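Local coordinates for membrane-fusion protein (PDB 5XU0) that probably serves as the membrane-fusion component of a MacAB-like efflux pump, six copies assembling into a channel through which substrates could leave the cell, at residues B[65-69]-B[119-123]; B[72-76]-B[112-116]; B[146-152]-B[167-173]; B[179-185]-B[237-243]. The protein carries 2 engineered substitutions. All coordinates share one frame; numbering follows the deposited sequence.

Interaction 1 (B[65-69]-B[119-123]); sequences ADRHI and ARDAR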
# COMPACT_ATOMS: atom_id res chain seq x y z
N ALA B 65 37.46 -10.76 -13.80
CA ALA B 65 37.21 -10.74 -15.24
C ALA B 65 38.50 -10.48 -16.01
O ALA B 65 38.79 -11.17 -17.00
CB ALA B 65 36.16 -9.68 -15.57
N ASP B 66 39.28 -9.49 -15.57
CA ASP B 66 40.57 -9.21 -16.21
C ASP B 66 41.48 -10.42 -16.14
O ASP B 66 42.10 -10.80 -17.14
CB ASP B 66 41.23 -8.00 -15.56
CG ASP B 66 40.56 -6.69 -15.94
OD1 ASP B 66 39.92 -6.64 -17.02
OD2 ASP B 66 40.68 -5.72 -15.17
N ARG B 67 41.58 -11.04 -14.96
CA ARG B 67 42.36 -12.26 -14.82
C ARG B 67 41.92 -13.31 -15.83
O ARG B 67 42.76 -14.00 -16.42
CB ARG B 67 42.23 -12.82 -13.40
CG ARG B 67 42.95 -12.03 -12.33
CD ARG B 67 43.11 -12.87 -11.07
NE ARG B 67 41.84 -13.46 -10.66
CZ ARG B 67 41.20 -13.14 -9.54
NH1 ARG B 67 41.70 -12.22 -8.73
NH2 ARG B 67 40.04 -13.72 -9.24
N HIS B 68 40.61 -13.45 -16.04
CA HIS B 68 40.11 -14.46 -16.97
C HIS B 68 40.52 -14.15 -18.40
O HIS B 68 41.01 -15.02 -19.12
CB HIS B 68 38.59 -14.59 -16.84
CG HIS B 68 38.15 -15.20 -15.55
ND1 HIS B 68 36.83 -15.46 -15.27
CD2 HIS B 68 38.85 -15.61 -14.47
CE1 HIS B 68 36.73 -16.01 -14.07
NE2 HIS B 68 37.95 -16.10 -13.56
N ILE B 69 40.33 -12.90 -18.84
CA ILE B 69 40.73 -12.53 -20.19
C ILE B 69 42.23 -12.77 -20.38
O ILE B 69 42.67 -13.23 -21.44
CB ILE B 69 40.34 -11.07 -20.49
CG1 ILE B 69 38.82 -10.95 -20.67
CG2 ILE B 69 41.07 -10.55 -21.72
CD1 ILE B 69 38.38 -9.68 -21.37
N ALA B 119 34.13 -13.75 -22.22
CA ALA B 119 34.76 -13.07 -21.10
C ALA B 119 34.77 -11.55 -21.25
O ALA B 119 34.79 -10.84 -20.24
CB ALA B 119 36.20 -13.56 -20.91
N ARG B 120 34.75 -11.05 -22.49
CA ARG B 120 34.53 -9.62 -22.68
C ARG B 120 33.12 -9.22 -22.26
O ARG B 120 32.92 -8.14 -21.68
CB ARG B 120 34.78 -9.24 -24.14
CG ARG B 120 36.11 -9.72 -24.70
CD ARG B 120 36.32 -9.19 -26.11
NE ARG B 120 36.88 -10.22 -26.99
CZ ARG B 120 36.36 -10.56 -28.17
NH1 ARG B 120 35.27 -9.95 -28.61
NH2 ARG B 120 36.94 -11.50 -28.90
N ASP B 121 32.14 -10.08 -22.53
CA ASP B 121 30.80 -9.84 -22.02
C ASP B 121 30.79 -9.82 -20.50
O ASP B 121 30.18 -8.94 -19.88
CB ASP B 121 29.84 -10.91 -22.55
CG ASP B 121 29.40 -10.65 -23.97
OD1 ASP B 121 29.89 -9.67 -24.58
OD2 ASP B 121 28.55 -11.41 -24.49
N ALA B 122 31.47 -10.79 -19.88
CA ALA B 122 31.54 -10.84 -18.42
C ALA B 122 32.19 -9.58 -17.86
O ALA B 122 31.74 -9.05 -16.83
CB ALA B 122 32.31 -12.08 -17.98
N ARG B 123 33.24 -9.07 -18.51
CA ARG B 123 33.88 -7.85 -18.02
C ARG B 123 32.98 -6.63 -18.23
O ARG B 123 33.03 -5.70 -17.42
CB ARG B 123 35.24 -7.65 -18.69
CG ARG B 123 35.20 -6.96 -20.05
CD ARG B 123 36.44 -6.13 -20.30
NE ARG B 123 36.88 -5.41 -19.10
CZ ARG B 123 36.35 -4.27 -18.68
NH1 ARG B 123 35.34 -3.71 -19.34
NH2 ARG B 123 36.81 -3.69 -17.58
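Ile-69 carries most of the apolar contact, its CG1 lying 3.7 Å from Ala-119 CB. With CG1 beside the backbone N and anti to the carbonyl carbon (chi1 -72°), the ethyl arm is aimed at the facing helix. Its end, CD1, reaches Arg-120 CG at 4.0 Å, the two side chains meeting at about a right angle, and brushes Arg-123 CD. One turn away, Ala-65 presents its lone methyl to the base of Arg-123, with Ala-65 CB and Arg-123 CB 3.8 Å apart. With only a methyl on Ala-65, the backbones come close here: its CA is 5.2 Å from Arg-123 CA, and the axes of the two short segments approach to 9.2 Å.

Beside this apolar strip, Asp-66 OD1 stands 3.9 Å from Arg-123 NE. This is a long salt bridge, made at the edge of the guanidinium with the carboxylate plane turned only 17° from it. Arg-123 gets there by bends at chi2 and chi3, which bring NE round to the aspartate.

Further out, Arg-67 and His-68 turn from the partner helix and reach Asp-118 of a neighbouring subunit; Arg-67 also pairs with Asp-121 of that subunit. On another flank, Asp-121 lies near Arg-67 of a different subunit, a long and weak ion pair. The segments run antiparallel at 164°; helices 49-77 and 109-138, which follow each other in the chain, are the two arms of an alpha-helical hairpin, packed side by side with its copies, as in membrane-fusion proteins of the MacA type.

Interaction 2 (B[72-76]-B[112-116]); sequences LNQAR and IDAQL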
# COMPACT_ATOMS: atom_id res chain seq x y z
N LEU B 72 43.00 -16.62 -20.53
CA LEU B 72 42.58 -17.11 -21.84
C LEU B 72 43.50 -16.60 -22.94
O LEU B 72 43.69 -17.29 -23.95
CB LEU B 72 41.14 -16.69 -22.12
CG LEU B 72 40.05 -17.23 -21.19
CD1 LEU B 72 38.69 -17.07 -21.82
CD2 LEU B 72 40.32 -18.69 -20.83
N ASN B 73 44.10 -15.42 -22.77
CA ASN B 73 45.06 -14.93 -23.75
C ASN B 73 46.33 -15.77 -23.75
O ASN B 73 46.76 -16.26 -24.79
CB ASN B 73 45.37 -13.45 -23.49
CG ASN B 73 44.38 -12.52 -24.16
OD1 ASN B 73 43.58 -12.95 -25.00
ND2 ASN B 73 44.43 -11.25 -23.80
N GLN B 74 46.95 -15.94 -22.57
CA GLN B 74 48.11 -16.82 -22.46
C GLN B 74 47.80 -18.24 -22.92
O GLN B 74 48.70 -18.94 -23.37
CB GLN B 74 48.67 -16.80 -21.02
CG GLN B 74 47.80 -17.38 -19.87
CD GLN B 74 47.56 -18.89 -19.90
OE1 GLN B 74 48.35 -19.65 -20.45
NE2 GLN B 74 46.45 -19.32 -19.29
N ALA B 75 46.54 -18.66 -22.84
CA ALA B 75 46.15 -20.00 -23.24
C ALA B 75 45.72 -20.10 -24.70
O ALA B 75 45.54 -21.22 -25.19
CB ALA B 75 45.03 -20.52 -22.33
N ARG B 76 45.56 -18.98 -25.40
CA ARG B 76 45.30 -19.05 -26.84
C ARG B 76 46.60 -19.20 -27.62
O ARG B 76 46.64 -19.91 -28.63
CB ARG B 76 44.53 -17.82 -27.32
CG ARG B 76 44.16 -17.87 -28.80
CD ARG B 76 43.46 -16.61 -29.26
NE ARG B 76 43.21 -16.61 -30.70
CZ ARG B 76 44.10 -16.23 -31.61
NH1 ARG B 76 45.30 -15.80 -31.24
NH2 ARG B 76 43.79 -16.27 -32.90
N ILE B 112 38.91 -21.20 -27.62
CA ILE B 112 39.42 -20.08 -26.84
C ILE B 112 38.86 -18.77 -27.36
O ILE B 112 38.58 -17.85 -26.58
CB ILE B 112 40.95 -20.09 -26.83
CG1 ILE B 112 41.48 -21.42 -26.32
CG2 ILE B 112 41.48 -18.95 -25.97
CD1 ILE B 112 40.85 -21.87 -25.01
N ASP B 113 38.69 -18.64 -28.68
CA ASP B 113 38.08 -17.44 -29.23
C ASP B 113 36.67 -17.25 -28.68
O ASP B 113 36.29 -16.16 -28.25
CB ASP B 113 38.06 -17.50 -30.76
CG ASP B 113 39.26 -16.81 -31.39
OD1 ASP B 113 40.26 -16.57 -30.67
OD2 ASP B 113 39.20 -16.49 -32.60
N ALA B 114 35.88 -18.34 -28.67
CA ALA B 114 34.54 -18.27 -28.11
C ALA B 114 34.57 -17.86 -26.64
O ALA B 114 33.87 -16.92 -26.23
CB ALA B 114 33.84 -19.63 -28.27
N GLN B 115 35.39 -18.54 -25.84
CA GLN B 115 35.50 -18.18 -24.42
C GLN B 115 35.92 -16.72 -24.24
O GLN B 115 35.51 -16.08 -23.27
CB GLN B 115 36.48 -19.11 -23.71
CG GLN B 115 36.07 -20.57 -23.71
CD GLN B 115 37.01 -21.43 -22.89
OE1 GLN B 115 37.80 -22.21 -23.43
NE2 GLN B 115 36.94 -21.30 -21.57
N LEU B 116 36.73 -16.20 -25.17
CA LEU B 116 37.12 -14.79 -25.11
C LEU B 116 35.92 -13.89 -25.33
O LEU B 116 35.68 -12.96 -24.54
CB LEU B 116 38.20 -14.51 -26.16
CG LEU B 116 39.63 -14.87 -25.78
CD1 LEU B 116 40.61 -14.36 -26.83
CD2 LEU B 116 39.97 -14.30 -24.42
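The guanidinium of Arg-76 and the carboxylate of Asp-113 lie nearly parallel, their planes 12° apart, and they meet at the guanidinium edge. Arg-76 NE donates to Asp-113 OD1 over 3.0 Å in a bent hydrogen bond (139°) that is also a salt bridge. The oxygen is met on its syn side, with the donor somewhat out of the carboxylate plane and OD1 a little out of the guanidinium plane. Across the segments this one N-H holds the pair. Arg-76 gets its reach from a chain extended from CG to NE, with CG anti to the backbone N (chi1 -177°). The amide of Asn-73 makes a different kind of contact: its OD1 rests 3.8 Å from Leu-116 CD1, across that side chain at about a right angle.

Between the helices lie the aliphatic groups. Leu-72 CB packs on Leu-116 CD2 at 3.5 Å, while Leu-72 CD1 reaches on to Gln-115 CB, 3.6 Å off. Ile-112 CG2 rests on the opposite helix, touching Leu-72 O and, at 3.5 Å, Arg-76 CB. The salt bridge flanks these leucine and isoleucine contacts; on another side of helix 109-138, Ala-114 packs on Glu-71 of a neighbouring subunit. These turns lie close to where helix 49-77 ends and helix 109-138 begins, toward the tip of an antiparallel alpha-helical hairpin of the membrane-fusion family.

Interaction 3 (B[146-152]-B[167-173]); sequences LEGTVVE and VMVHIVS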
# COMPACT_ATOMS: atom_id res chain seq x y z
N LEU B 146 19.86 24.24 -3.58
CA LEU B 146 19.80 25.69 -3.59
C LEU B 146 20.52 26.25 -2.37
O LEU B 146 20.69 25.56 -1.35
CB LEU B 146 18.35 26.19 -3.60
CG LEU B 146 17.53 25.75 -2.38
CD1 LEU B 146 16.63 26.87 -1.88
CD2 LEU B 146 16.71 24.51 -2.69
N GLU B 147 20.95 27.50 -2.49
CA GLU B 147 21.26 28.30 -1.31
C GLU B 147 19.99 28.51 -0.51
O GLU B 147 18.97 28.96 -1.05
CB GLU B 147 21.84 29.65 -1.72
CG GLU B 147 23.32 29.63 -2.07
CD GLU B 147 23.56 29.50 -3.56
OE1 GLU B 147 23.07 28.52 -4.17
OE2 GLU B 147 24.22 30.39 -4.14
N GLY B 148 20.03 28.17 0.77
CA GLY B 148 18.82 28.29 1.56
C GLY B 148 19.08 28.11 3.03
O GLY B 148 20.22 27.91 3.48
N THR B 149 17.99 28.20 3.79
CA THR B 149 17.99 28.03 5.23
C THR B 149 17.08 26.87 5.58
O THR B 149 15.95 26.79 5.09
CB THR B 149 17.53 29.30 5.94
OG1 THR B 149 18.34 30.41 5.53
CG2 THR B 149 17.63 29.15 7.46
N VAL B 150 17.57 25.95 6.41
CA VAL B 150 16.80 24.76 6.77
C VAL B 150 15.76 25.16 7.81
O VAL B 150 16.08 25.77 8.84
CB VAL B 150 17.72 23.63 7.25
CG1 VAL B 150 18.95 23.53 6.36
CG2 VAL B 150 18.14 23.78 8.69
N VAL B 151 14.49 24.86 7.52
CA VAL B 151 13.40 25.28 8.40
C VAL B 151 12.80 24.13 9.18
O VAL B 151 11.97 24.39 10.07
CB VAL B 151 12.29 26.02 7.62
CG1 VAL B 151 12.85 27.26 6.98
CG2 VAL B 151 11.64 25.10 6.59
N GLU B 152 13.15 22.88 8.88
CA GLU B 152 12.63 21.80 9.70
C GLU B 152 13.50 20.56 9.53
O GLU B 152 13.85 20.20 8.41
CB GLU B 152 11.17 21.49 9.34
CG GLU B 152 10.60 20.28 10.03
CD GLU B 152 9.28 19.85 9.42
OE1 GLU B 152 8.53 19.10 10.08
OE2 GLU B 152 8.99 20.28 8.28
N VAL B 167 8.30 13.95 5.82
CA VAL B 167 9.26 15.03 5.60
C VAL B 167 10.38 14.89 6.62
O VAL B 167 10.15 14.98 7.83
CB VAL B 167 8.60 16.41 5.71
CG1 VAL B 167 9.64 17.51 5.56
CG2 VAL B 167 7.47 16.56 4.71
N MSE B 168 11.60 14.69 6.14
CA MSE B 168 12.73 14.57 7.05
C MSE B 168 13.49 15.88 7.17
O MSE B 168 13.91 16.26 8.27
CB MSE B 168 13.67 13.45 6.62
CG MSE B 168 13.54 12.21 7.48
SE MSE B 168 15.16 11.15 7.44
CE MSE B 168 15.30 10.97 5.51
N VAL B 169 13.68 16.60 6.06
CA VAL B 169 14.34 17.91 6.13
C VAL B 169 13.69 18.86 5.14
O VAL B 169 13.48 18.50 3.97
CB VAL B 169 15.86 17.81 5.89
CG1 VAL B 169 16.45 19.17 5.57
CG2 VAL B 169 16.54 17.25 7.11
N HIS B 170 13.37 20.06 5.60
CA HIS B 170 12.77 21.11 4.78
C HIS B 170 13.63 22.35 4.86
O HIS B 170 13.89 22.86 5.96
CB HIS B 170 11.34 21.42 5.24
CG HIS B 170 10.63 22.40 4.37
ND1 HIS B 170 9.48 23.06 4.77
CD2 HIS B 170 10.89 22.83 3.11
CE1 HIS B 170 9.07 23.85 3.80
NE2 HIS B 170 9.91 23.74 2.78
N ILE B 171 14.07 22.83 3.69
CA ILE B 171 14.95 23.98 3.56
C ILE B 171 14.33 24.92 2.54
O ILE B 171 13.63 24.49 1.62
CB ILE B 171 16.38 23.57 3.15
CG1 ILE B 171 16.46 23.18 1.67
CG2 ILE B 171 16.88 22.42 3.99
CD1 ILE B 171 16.64 24.37 0.75
N VAL B 172 14.59 26.22 2.70
CA VAL B 172 14.00 27.21 1.79
C VAL B 172 14.86 28.47 1.80
O VAL B 172 15.32 28.92 2.85
CB VAL B 172 12.53 27.51 2.17
CG1 VAL B 172 12.41 27.79 3.64
CG2 VAL B 172 12.02 28.66 1.38
N SER B 173 15.06 29.03 0.61
CA SER B 173 15.87 30.23 0.46
C SER B 173 15.13 31.45 0.99
O SER B 173 14.00 31.73 0.57
CB SER B 173 16.24 30.44 -1.01
OG SER B 173 16.98 31.64 -1.19
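Leu-146 and Ile-171 meet tip to tip, CD2 of Leu-146 3.4 Å from CD1 of Ile-171, in the buried half of the contact. Ile-171 also sets CG2 against Val-150 CG1, which crosses it obliquely. With its CG1 held between the backbone N and the carbonyl carbon (chi1 75°), Ile-171 can serve both neighbours, one with each branch. Gly-148 passes beside Ser-173 with the CA atoms 3.7 Å apart.

The looser part is toward Thr-149, Glu-152 and Val-167, partly exposed, and the exposed Glu-147; yet His-170 and Val-172, on the face of Thr-149 and Glu-152, are buried. Glu-152 stretches its extended chain past His-170 to set OE2 3.9 Å from Val-167 CG1. Val-151 lays CG2 over one face of the His-170 ring, 3.8 Å from the centroid, in a CH-pi contact. Tyr-219 of a neighbouring subunit meets that ring edge-to-face, while Glu-14 takes its NE2.

Thr-149 and Val-172 exchange two backbone hydrogen bonds. Next comes a classic beta bulge: Val-151 and Glu-152 both face His-170, whose O accepts from Val-151 N (2.6 Å) and Glu-152 N (3.0 Å), while His-170 N returns a bond to Glu-152 O.

Strands 148-153 and 167-172 are the two inner strands of a four-stranded antiparallel sheet: 14-18, whose Tyr-16 stacks on His-170, flanks the second, 36-37 flanks the first, and strand 42-46 covers Val-169 and Ile-171 with Leu-43.

Interaction 4 (B[179-185]-B[237-243]); sequences VKGELSE and SKYPYTI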
# COMPACT_ATOMS: atom_id res chain seq x y z
N VAL B 179 5.97 37.52 -3.72
CA VAL B 179 4.64 37.54 -3.11
C VAL B 179 3.66 36.97 -4.12
O VAL B 179 3.79 37.20 -5.33
CB VAL B 179 4.21 38.95 -2.65
CG1 VAL B 179 4.79 39.29 -1.31
CG2 VAL B 179 4.65 39.98 -3.62
N LYS B 180 2.68 36.21 -3.63
CA LYS B 180 1.70 35.60 -4.53
C LYS B 180 0.29 35.78 -4.00
O LYS B 180 0.05 36.07 -2.83
CB LYS B 180 1.97 34.11 -4.77
CG LYS B 180 3.39 33.63 -4.58
CD LYS B 180 3.45 32.14 -4.89
CE LYS B 180 4.87 31.68 -5.15
NZ LYS B 180 4.93 30.23 -5.46
N GLY B 181 -0.66 35.57 -4.91
CA GLY B 181 -2.06 35.50 -4.54
C GLY B 181 -2.88 35.09 -5.74
O GLY B 181 -2.39 34.42 -6.65
N GLU B 182 -4.14 35.52 -5.76
CA GLU B 182 -5.03 35.25 -6.89
C GLU B 182 -5.70 36.53 -7.37
O GLU B 182 -5.70 37.56 -6.69
CB GLU B 182 -6.10 34.21 -6.53
CG GLU B 182 -5.56 32.81 -6.26
CD GLU B 182 -6.66 31.86 -5.85
OE1 GLU B 182 -7.79 32.33 -5.58
OE2 GLU B 182 -6.41 30.64 -5.78
N LEU B 183 -6.29 36.43 -8.56
CA LEU B 183 -6.90 37.53 -9.29
C LEU B 183 -8.30 37.15 -9.75
O LEU B 183 -8.55 36.01 -10.15
CB LEU B 183 -6.06 37.91 -10.52
CG LEU B 183 -4.57 38.20 -10.34
CD1 LEU B 183 -3.98 38.69 -11.66
CD2 LEU B 183 -4.39 39.23 -9.24
N SER B 184 -9.20 38.13 -9.70
CA SER B 184 -10.54 37.96 -10.25
C SER B 184 -10.48 37.78 -11.77
O SER B 184 -9.45 38.04 -12.41
CB SER B 184 -11.41 39.17 -9.92
OG SER B 184 -10.99 40.32 -10.66
N GLU B 185 -11.60 37.34 -12.33
CA GLU B 185 -11.74 37.37 -13.79
C GLU B 185 -11.60 38.80 -14.30
O GLU B 185 -11.08 39.02 -15.40
CB GLU B 185 -13.09 36.77 -14.20
CG GLU B 185 -13.37 35.41 -13.59
CD GLU B 185 -14.67 34.80 -14.08
OE1 GLU B 185 -15.19 35.26 -15.12
OE2 GLU B 185 -15.17 33.85 -13.43
N SER B 237 -14.19 32.82 -10.91
CA SER B 237 -13.02 31.98 -10.73
C SER B 237 -11.78 32.85 -10.53
O SER B 237 -11.74 34.01 -10.93
CB SER B 237 -12.84 31.03 -11.91
OG SER B 237 -12.67 31.74 -13.13
N LYS B 238 -10.76 32.26 -9.91
CA LYS B 238 -9.60 33.00 -9.43
C LYS B 238 -8.33 32.43 -10.04
O LYS B 238 -8.14 31.21 -10.06
CB LYS B 238 -9.54 32.95 -7.90
CG LYS B 238 -10.74 33.62 -7.23
CD LYS B 238 -10.47 35.10 -6.96
CE LYS B 238 -11.71 35.96 -7.18
NZ LYS B 238 -12.98 35.21 -6.97
N TYR B 239 -7.46 33.32 -10.53
CA TYR B 239 -6.25 32.94 -11.25
C TYR B 239 -5.02 33.34 -10.46
O TYR B 239 -4.89 34.51 -10.10
CB TYR B 239 -6.22 33.61 -12.63
CG TYR B 239 -7.47 33.39 -13.44
CD1 TYR B 239 -7.55 32.37 -14.37
CD2 TYR B 239 -8.58 34.21 -13.27
CE1 TYR B 239 -8.69 32.17 -15.12
CE2 TYR B 239 -9.73 34.02 -14.01
CZ TYR B 239 -9.77 33.00 -14.94
OH TYR B 239 -10.91 32.80 -15.68
N PRO B 240 -4.08 32.43 -10.20
CA PRO B 240 -2.92 32.79 -9.38
C PRO B 240 -1.95 33.72 -10.10
O PRO B 240 -1.71 33.59 -11.31
CB PRO B 240 -2.27 31.44 -9.07
CG PRO B 240 -2.66 30.57 -10.22
CD PRO B 240 -4.03 31.03 -10.65
N TYR B 241 -1.38 34.66 -9.34
CA TYR B 241 -0.35 35.57 -9.81
C TYR B 241 0.81 35.55 -8.82
O TYR B 241 0.62 35.31 -7.61
CB TYR B 241 -0.85 37.02 -9.93
CG TYR B 241 -0.83 37.72 -8.59
CD1 TYR B 241 -1.88 37.54 -7.71
CD2 TYR B 241 0.22 38.53 -8.20
CE1 TYR B 241 -1.89 38.15 -6.48
CE2 TYR B 241 0.22 39.14 -6.96
CZ TYR B 241 -0.84 38.94 -6.10
OH TYR B 241 -0.87 39.55 -4.86
N THR B 242 2.01 35.81 -9.33
CA THR B 242 3.19 35.93 -8.48
C THR B 242 4.03 37.10 -9.00
O THR B 242 4.24 37.23 -10.21
CB THR B 242 4.08 34.66 -8.49
OG1 THR B 242 4.77 34.59 -9.74
CG2 THR B 242 3.28 33.39 -8.38
N ILE B 243 4.50 37.94 -8.07
CA ILE B 243 5.42 39.02 -8.41
C ILE B 243 6.71 38.85 -7.63
O ILE B 243 6.72 38.37 -6.48
CB ILE B 243 4.82 40.43 -8.17
CG1 ILE B 243 5.01 40.87 -6.72
CG2 ILE B 243 3.35 40.48 -8.55
CD1 ILE B 243 4.32 42.16 -6.36
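Val-179 and Ile-243 open an antiparallel ladder between strands 178-183 and 239-246, adjacent staves of a six-stranded closed beta-barrel. Its backbone bonds come in pairs: Val-179 with Ile-243, Gly-181 with Tyr-241, and Leu-183 with Tyr-239, where Leu-183 N to Tyr-239 O is weak. Between them, CA-H...O contacts such as Pro-240 CA to Gly-181 O (3.2 Å) add to the seam.

Apolar and aromatic contacts line the face with Val-179, Leu-183 and Tyr-241. Val-179 CG2 lies 3.2 Å from Ile-243 CG1. Tyr-241, its CG between the backbone N and the carbonyl carbon (chi1 81°), folds its ring back over the opposite strand so that one face covers Gly-181 N, 3.2 Å from the plane. Leu-183 CD2 meets Tyr-241 CD1 at 3.4 Å, crossing at about a right angle. Tyr-241 OH hydrogen-bonds to Ser-6 O, and Leu-5 and Met-260 pack on Tyr-241 from strands 3-10 and 257-262.

The other face carries Lys-180, Glu-182, Pro-240 and Thr-242. Lys-180 lies alongside Thr-242, its CD 3.7 Å from Thr-242 CG2. Glu-182 OE1 lies against CB of the neighbouring loop residue Lys-238, the side chains crossing at about a right angle, while Glu-182 OE1 and Lys-238 NZ stay 6.1 Å apart.

Polar bonds finish the loop end. Tyr-239 OH and Ser-237 OG hydrogen-bond to Gln-254 O and Gly-255 O, respectively, of a neighbouring subunit. Glu-185 OE2, bonded also to Ser-257 OG of that subunit, accepts Ser-237 N at 2.9 Å through its anti lone pair, nearly straight at 169°.

The four contacts run along one elongated chain. Interactions 1 and 2 lie about two turns apart on the same helical hairpin, their centres about 10 Å apart and just touching where Ile-69 O nears Leu-116 CD2, with interaction 2 the farther from the chain's centre. Interaction 3 lies near the middle of the chain, about 47 Å between centres from interaction 1. Interaction 4 belongs to the barrel on the other side of the chain's centre, about 72 Å between centres from interaction 2. Strands 167-172 and 178-183 follow each other in sequence and link interactions 3 and 4, whose centres are about 26 Å apart and nearest atoms about 10 Å.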